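Local coordinates for protein 3-dehydroshikimate dehydratase (Bacillus anthracis, PDB 3DX5) that converts 3-dehydroshikimate to 3,4-dihydroxybenzoate with the help of a manganese ion, supplying the catechol unit of the siderophore petrobactin, at residues Y197-I202 with H248-E253. Residues are numbered along the deposited sequence; the frame is centred on the assembly and turned at random.
With MN (manganese (II) ion), chain B; DHB (3,4-dihydroxybenzoic acid), chain D.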
# COMPACT_ATOMS: atom_id res chain seq x y z
N TYR A 197 -0.88 0.77 -22.65
CA TYR A 197 -0.11 -0.45 -22.31
C TYR A 197 0.50 -0.35 -20.91
O TYR A 197 0.72 0.74 -20.41
CB TYR A 197 1.07 -0.70 -23.27
CG TYR A 197 0.73 -0.52 -24.72
CD1 TYR A 197 0.10 -1.53 -25.44
CD2 TYR A 197 1.04 0.70 -25.38
CE1 TYR A 197 -0.22 -1.36 -26.78
CE2 TYR A 197 0.74 0.87 -26.72
CZ TYR A 197 0.10 -0.17 -27.41
OH TYR A 197 -0.21 -0.02 -28.75
N HIS A 198 0.79 -1.51 -20.33
CA HIS A 198 1.68 -1.66 -19.17
C HIS A 198 2.85 -2.51 -19.61
O HIS A 198 2.64 -3.57 -20.21
CB HIS A 198 0.94 -2.39 -18.02
CG HIS A 198 0.12 -1.47 -17.17
ND1 HIS A 198 -0.56 -1.90 -16.04
CD2 HIS A 198 -0.12 -0.14 -17.28
CE1 HIS A 198 -1.17 -0.86 -15.49
NE2 HIS A 198 -0.92 0.21 -16.22
N PHE A 199 4.06 -2.06 -19.29
CA PHE A 199 5.28 -2.79 -19.60
C PHE A 199 5.96 -3.17 -18.28
O PHE A 199 6.38 -2.30 -17.52
CB PHE A 199 6.28 -1.87 -20.34
CG PHE A 199 5.99 -1.63 -21.83
CD1 PHE A 199 4.82 -2.08 -22.44
CD2 PHE A 199 6.88 -0.88 -22.58
CE1 PHE A 199 4.58 -1.83 -23.80
CE2 PHE A 199 6.66 -0.62 -23.94
CZ PHE A 199 5.50 -1.10 -24.55
N LYS A 200 6.09 -4.47 -17.99
CA LYS A 200 6.95 -4.89 -16.88
C LYS A 200 7.49 -6.26 -17.26
O LYS A 200 6.99 -6.88 -18.20
CB LYS A 200 6.20 -4.87 -15.51
CG LYS A 200 4.92 -5.77 -15.42
CD LYS A 200 4.36 -5.74 -13.98
CE LYS A 200 3.12 -6.65 -13.81
NZ LYS A 200 1.95 -6.20 -14.64
N ASN A 201 8.49 -6.75 -16.54
CA ASN A 201 9.11 -8.03 -16.92
C ASN A 201 9.47 -8.82 -15.69
O ASN A 201 9.49 -8.29 -14.57
CB ASN A 201 10.37 -7.79 -17.79
CG ASN A 201 10.56 -8.90 -18.84
OD1 ASN A 201 9.97 -9.99 -18.72
ND2 ASN A 201 11.36 -8.62 -19.87
N ILE A 202 9.81 -10.09 -15.87
CA ILE A 202 10.15 -10.94 -14.74
C ILE A 202 11.35 -11.77 -15.18
O ILE A 202 11.49 -12.05 -16.40
CB ILE A 202 8.93 -11.83 -14.34
CG1 ILE A 202 9.13 -12.46 -12.98
CG2 ILE A 202 8.65 -12.95 -15.38
CD1 ILE A 202 8.88 -11.50 -11.82
N HIS A 248 -0.64 5.20 -28.33
CA HIS A 248 -0.98 4.95 -26.90
C HIS A 248 0.22 5.02 -26.00
O HIS A 248 1.36 4.73 -26.42
CB HIS A 248 -1.71 3.61 -26.75
CG HIS A 248 -2.79 3.41 -27.77
ND1 HIS A 248 -3.80 4.33 -27.98
CD2 HIS A 248 -2.98 2.43 -28.70
CE1 HIS A 248 -4.59 3.90 -28.96
NE2 HIS A 248 -4.10 2.75 -29.41
N PHE A 249 -0.00 5.45 -24.77
CA PHE A 249 1.07 5.49 -23.80
C PHE A 249 1.40 4.08 -23.34
O PHE A 249 0.49 3.23 -23.18
CB PHE A 249 0.65 6.34 -22.59
CG PHE A 249 0.88 7.84 -22.78
CD1 PHE A 249 -0.15 8.67 -23.29
CD2 PHE A 249 2.12 8.40 -22.46
CE1 PHE A 249 0.08 10.06 -23.48
CE2 PHE A 249 2.35 9.77 -22.62
CZ PHE A 249 1.33 10.61 -23.13
N ALA A 250 2.68 3.85 -23.06
CA ALA A 250 3.08 2.63 -22.37
C ALA A 250 3.63 3.04 -21.04
O ALA A 250 4.61 3.78 -20.97
CB ALA A 250 4.18 1.86 -23.20
N SER A 251 3.01 2.55 -19.96
CA SER A 251 3.54 2.83 -18.62
C SER A 251 4.63 1.82 -18.23
O SER A 251 4.46 0.62 -18.47
CB SER A 251 2.42 2.71 -17.59
OG SER A 251 1.72 3.93 -17.51
N LEU A 252 5.71 2.30 -17.59
CA LEU A 252 6.72 1.44 -17.03
C LEU A 252 6.22 1.04 -15.64
O LEU A 252 6.47 1.76 -14.65
CB LEU A 252 8.11 2.14 -16.96
CG LEU A 252 8.61 2.69 -18.31
CD1 LEU A 252 10.02 3.26 -18.17
CD2 LEU A 252 8.54 1.60 -19.43
N GLU A 253 5.49 -0.07 -15.57
CA GLU A 253 4.82 -0.46 -14.34
C GLU A 253 5.77 -1.17 -13.41
O GLU A 253 5.73 -2.41 -13.29
CB GLU A 253 3.65 -1.39 -14.67
CG GLU A 253 2.65 -1.52 -13.52
CD GLU A 253 1.49 -2.46 -13.87
OE1 GLU A 253 1.73 -3.41 -14.65
OE2 GLU A 253 0.36 -2.24 -13.37
MN MN B . -0.57 -3.84 -14.86
C1 DHB D . -1.85 -3.99 -10.17
C2 DHB D . -1.50 -4.06 -11.52
C3 DHB D . -0.75 -5.14 -11.99
O3 DHB D . -0.37 -5.29 -13.30
C4 DHB D . -0.37 -6.19 -11.05
O4 DHB D . 0.36 -7.22 -11.55
C5 DHB D . -0.75 -6.12 -9.71
C6 DHB D . -1.49 -5.01 -9.29
C DHB D . -2.66 -2.79 -9.69
O1 DHB D . -3.05 -2.66 -8.52
O2 DHB D . -2.94 -1.81 -10.54
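Glu253 and His198 reach the same manganese ion from neighbouring parallel strands of the TIM barrel, His198 on strand 194-202 and Glu253 just beyond strand 249-252, at the C-terminal mouth of the barrel. Four backbone hydrogen bonds set the register, from Tyr197 N to Phe249 O through to Glu253 N on Phe199 O.

From Glu253 CB outward, the side chain first passes near Phe199 O; CG, anti to the backbone N (chi1 -163°), lies over one face of the His198 imidazole, offset toward its rim. The extended chain then delivers both carboxylate oxygens to the metal, OE1 and OE2 each 2.4 Å from the manganese, while His198 ND1 binds it at 2.3 Å. Ring and carboxylate planes stand 59° apart. Glu142 and Asp172 complete the protein ligands, and O3 of the bound product, 3,4-dihydroxybenzoate, lies 2.1 Å from the manganese. Held at ND1 by the metal and at NE2 by Glu33, the imidazole cannot easily turn; Ser251 OG is hydrogen-bonded to the same Glu33.

Lys200 runs alongside Glu253 and bends at its last torsion (chi4 -64°), where NZ makes a salt bridge to Glu253 OE1 at 2.8 Å, from above the carboxylate plane. The same NZ hydrogen-bonds O3 of the ligand at 2.8 Å and forms a salt bridge with Asp172.

On the opposite sheet face, toward helix 236-243, Ala250 CB sits over the Phe199 ring in a CH-pi contact, 3.6 Å from its centroid.

With manganese and Lys200 NZ both on O3, negative charge there would probably be stabilised, consistent with polarisation of its probable substrate counterpart, the ketone oxygen of 3-dehydroshikimate, during dehydration.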